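Local atomic coordinates of enhancer of mRNA-decapping protein 3 (Homo sapiens, PDB entry 2VC8), a protein that binds single-stranded RNA, takes part in mRNA degradation and promotes mRNA decapping, within a complex where it contacts DCP1A and DDX6 directly. Residues Q35-T40 against G59-L64. Residues are numbered along the deposited sequence; the frame is centred on the assembly and turned at random. Where two conformers were deposited one is given.
Sequences QTISLT and GDITEL
Ile37 meets Ile61 and Leu64 in a small apolar contact at the margin of the apolar core of the LSm domain, the strongly bent Sm-type beta barrel at the N-terminal end of this protein. The two segments are not paired strands: no hydrogen bond links them, and the nearest CA atoms, those of Ile37 and Ile61, are 9.9 Å apart. Strand 36-39 lies instead between strands 22-31 and 53-57, with backbone bonds from Ser38 to Ser28 and Ala29 and from Ile37 to Phe56, whereas strand 63-66 pairs with strand 11-15. Contact is therefore made by side chains alone, and the 115 Å² buried in total shows how limited it is.

The geometry identifies Ile37 as the shared element. Its CB points toward 59-64, and in the conformer described, one of two modelled for Ile37, its two branches serve different partners. With CG1 anti to the backbone N (chi1 -174°) and chi2 also extended, CD1 is carried out to the end of the branch, where it approaches Leu64. The shorter branch, CG2, meets the far end of Ile61, whose own CG1 lies beside its backbone N (chi1 -61°) and, with an extended chi2, brings CD1 to Ile37. The two isoleucine side chains cross at about a right angle, which fits a local methyl contact better than a lengthwise overlap.

Surrounding residues place Ile37 in the barrel core and the cluster at its margin. Ile14 of strand 11-15 touches both isoleucines, Trp7 touches both Ile37 and Leu64, and Val27 and Phe56 also pack on Ile37. Burial is uneven: Ile37 is buried, while Ile61 and Leu64 remain partly exposed. The approaches differ too: in this conformer Ile37 CD1 stands 4.3 Å from Leu64 CD1, whereas Ile37 CG2 and Ile61 CD1 close to 3.7 Å.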
ATOM      1  N   GLN A  35      10.833   4.508  -5.977  1.00 20.62           N
ATOM      2  CA  GLN A  35       9.546   4.250  -6.581  1.00 20.77           C
ATOM      3  C   GLN A  35       8.811   3.129  -5.841  1.00 17.23           C
ATOM      4  O   GLN A  35       8.353   2.135  -6.434  1.00 19.43           O
ATOM      5  CB  GLN A  35       9.679   3.954  -8.077  1.00 22.01           C
ATOM      6  CG  GLN A  35      10.224   5.142  -8.878  1.00 26.62           C
ATOM      7  CD  GLN A  35      10.277   4.914 -10.402  1.00 27.57           C
ATOM      8  OE1 GLN A  35      10.553   3.824 -10.876  1.00 39.92           O
ATOM      9  NE2 GLN A  35      10.005   5.961 -11.148  1.00 36.61           N
ATOM     10  N   THR A  36       8.675   3.306  -4.534  1.00 17.50           N
ATOM     11  CA  THR A  36       7.993   2.320  -3.689  1.00 17.00           C
ATOM     12  C   THR A  36       6.861   2.950  -2.893  1.00 15.28           C
ATOM     13  O   THR A  36       6.798   4.147  -2.638  1.00 18.32           O
ATOM     14  CB  THR A  36       8.971   1.622  -2.726  1.00 17.39           C
ATOM     15  OG1 THR A  36       9.444   2.564  -1.806  1.00 19.78           O
ATOM     16  CG2 THR A  36      10.169   0.987  -3.435  1.00 19.70           C
ATOM     17  N   ILE A  37       6.023   2.064  -2.435  1.00 15.61           N
ATOM     18  CA  ILE A  37       4.916   2.412  -1.585  0.50 17.02           C
ATOM     19  C   ILE A  37       4.815   1.391  -0.435  1.00 14.27           C
ATOM     20  O   ILE A  37       4.965   0.172  -0.655  1.00 15.49           O
ATOM     21  CB  ILE A  37       3.678   2.515  -2.435  0.50 17.07           C
ATOM     22  CG1 ILE A  37       2.487   3.032  -1.631  0.50 18.08           C
ATOM     23  CG2 ILE A  37       3.419   1.182  -3.143  0.50 20.63           C
ATOM     24  CD1 ILE A  37       1.294   3.335  -2.518  0.50 20.27           C
ATOM     25  N   SER A  38       4.670   1.906   0.782  1.00 14.96           N
ATOM     26  CA  SER A  38       4.655   1.055   2.007  1.00 14.61           C
ATOM     27  C   SER A  38       3.304   1.040   2.630  1.00 13.23           C
ATOM     28  O   SER A  38       2.663   2.115   2.766  1.00 15.60           O
ATOM     29  CB  SER A  38       5.672   1.583   3.022  1.00 16.30           C
ATOM     30  OG  SER A  38       6.993   1.670   2.450  1.00 17.23           O
ATOM     31  N   LEU A  39       2.850  -0.149   3.021  1.00 13.73           N
ATOM     32  CA  LEU A  39       1.593  -0.341   3.748  1.00 13.89           C
ATOM     33  C   LEU A  39       1.869  -0.779   5.175  1.00 14.60           C
ATOM     34  O   LEU A  39       2.711  -1.603   5.434  1.00 15.77           O
ATOM     35  CB  LEU A  39       0.725  -1.408   3.099  1.00 15.10           C
ATOM     36  CG  LEU A  39       0.357  -1.218   1.622  1.00 14.18           C
ATOM     37  CD1 LEU A  39      -0.580  -2.306   1.216  1.00 16.07           C
ATOM     38  CD2 LEU A  39      -0.162   0.239   1.326  1.00 15.05           C
ATOM     39  N   THR A  40       1.157  -0.161   6.111  1.00 15.40           N
ATOM     40  CA  THR A  40       1.270  -0.598   7.496  0.50 16.69           C
ATOM     41  C   THR A  40       0.144  -1.590   7.839  1.00 17.57           C
ATOM     42  O   THR A  40      -0.990  -1.482   7.386  1.00 19.03           O
ATOM     43  CB  THR A  40       1.468   0.585   8.536  0.50 19.37           C
ATOM     44  OG1 THR A  40       1.132   0.150   9.879  0.50 17.05           O
ATOM     45  CG2 THR A  40       0.679   1.821   8.145  0.50 17.06           C
ATOM     46  N   GLY A  59       6.367  -0.486  -9.832  1.00 19.99           N
ATOM     47  CA  GLY A  59       6.479  -1.236 -11.063  1.00 20.79           C
ATOM     48  C   GLY A  59       6.022  -2.651 -11.009  1.00 20.03           C
ATOM     49  O   GLY A  59       5.866  -3.316 -12.066  1.00 21.77           O
ATOM     50  N   ASP A  60       5.791  -3.156  -9.795  1.00 17.60           N
ATOM     51  CA  ASP A  60       5.228  -4.478  -9.603  1.00 15.95           C
ATOM     52  C   ASP A  60       3.720  -4.515  -9.426  1.00 16.44           C
ATOM     53  O   ASP A  60       3.158  -5.591  -9.269  1.00 19.48           O
ATOM     54  CB  ASP A  60       5.948  -5.217  -8.517  1.00 18.34           C
ATOM     55  CG  ASP A  60       7.397  -5.448  -8.842  1.00 20.39           C
ATOM     56  OD1 ASP A  60       7.716  -5.562 -10.025  1.00 23.90           O
ATOM     57  OD2 ASP A  60       8.202  -5.511  -7.947  1.00 20.28           O
ATOM     58  N   ILE A  61       3.085  -3.347  -9.348  1.00 14.85           N
ATOM     59  CA  ILE A  61       1.663  -3.267  -9.058  1.00 13.30           C
ATOM     60  C   ILE A  61       0.893  -3.297 -10.358  1.00 14.54           C
ATOM     61  O   ILE A  61       1.135  -2.481 -11.223  1.00 18.33           O
ATOM     62  CB  ILE A  61       1.398  -1.977  -8.252  1.00 15.10           C
ATOM     63  CG1 ILE A  61       2.167  -1.982  -6.906  1.00 15.96           C
ATOM     64  CG2 ILE A  61      -0.053  -1.849  -8.018  1.00 16.76           C
ATOM     65  CD1 ILE A  61       2.090  -0.653  -6.108  1.00 17.80           C
ATOM     66  N   THR A  62      -0.076  -4.189 -10.447  1.00 14.86           N
ATOM     67  CA  THR A  62      -0.926  -4.254 -11.616  1.00 15.30           C
ATOM     68  C   THR A  62      -2.187  -3.449 -11.514  1.00 15.56           C
ATOM     69  O   THR A  62      -2.723  -2.949 -12.487  1.00 17.85           O
ATOM     70  CB  THR A  62      -1.278  -5.713 -11.958  1.00 16.50           C
ATOM     71  OG1 THR A  62      -2.111  -6.286 -10.930  1.00 18.86           O
ATOM     72  CG2 THR A  62      -0.022  -6.580 -12.165  1.00 18.70           C
ATOM     73  N   GLU A  63      -2.653  -3.182 -10.281  1.00 14.29           N
ATOM     74  CA  GLU A  63      -3.830  -2.356 -10.008  1.00 14.65           C
ATOM     75  C   GLU A  63      -3.721  -1.775  -8.632  1.00 13.95           C
ATOM     76  O   GLU A  63      -3.428  -2.495  -7.655  1.00 14.24           O
ATOM     77  CB  GLU A  63      -5.149  -3.104 -10.095  1.00 18.34           C
ATOM     78  CG  GLU A  63      -6.429  -2.216  -9.866  1.00 19.25           C
ATOM     79  CD  GLU A  63      -7.731  -2.967  -9.863  1.00 22.02           C
ATOM     80  OE1 GLU A  63      -7.708  -4.233  -9.915  1.00 24.83           O
ATOM     81  OE2 GLU A  63      -8.808  -2.293  -9.780  1.00 21.09           O
ATOM     82  N   LEU A  64      -4.028  -0.493  -8.512  1.00 14.88           N
ATOM     83  CA  LEU A  64      -4.078   0.163  -7.194  1.00 12.99           C
ATOM     84  C   LEU A  64      -5.520   0.644  -7.055  1.00 13.77           C
ATOM     85  O   LEU A  64      -6.007   1.407  -7.869  1.00 15.70           O
ATOM     86  CB  LEU A  64      -3.100   1.324  -7.122  1.00 14.91           C
ATOM     87  CG  LEU A  64      -3.003   2.083  -5.758  1.00 18.10           C
ATOM     88  CD1 LEU A  64      -1.613   2.701  -5.646  1.00 26.96           C
ATOM     89  CD2 LEU A  64      -4.110   3.118  -5.582  1.00 26.16           C
TER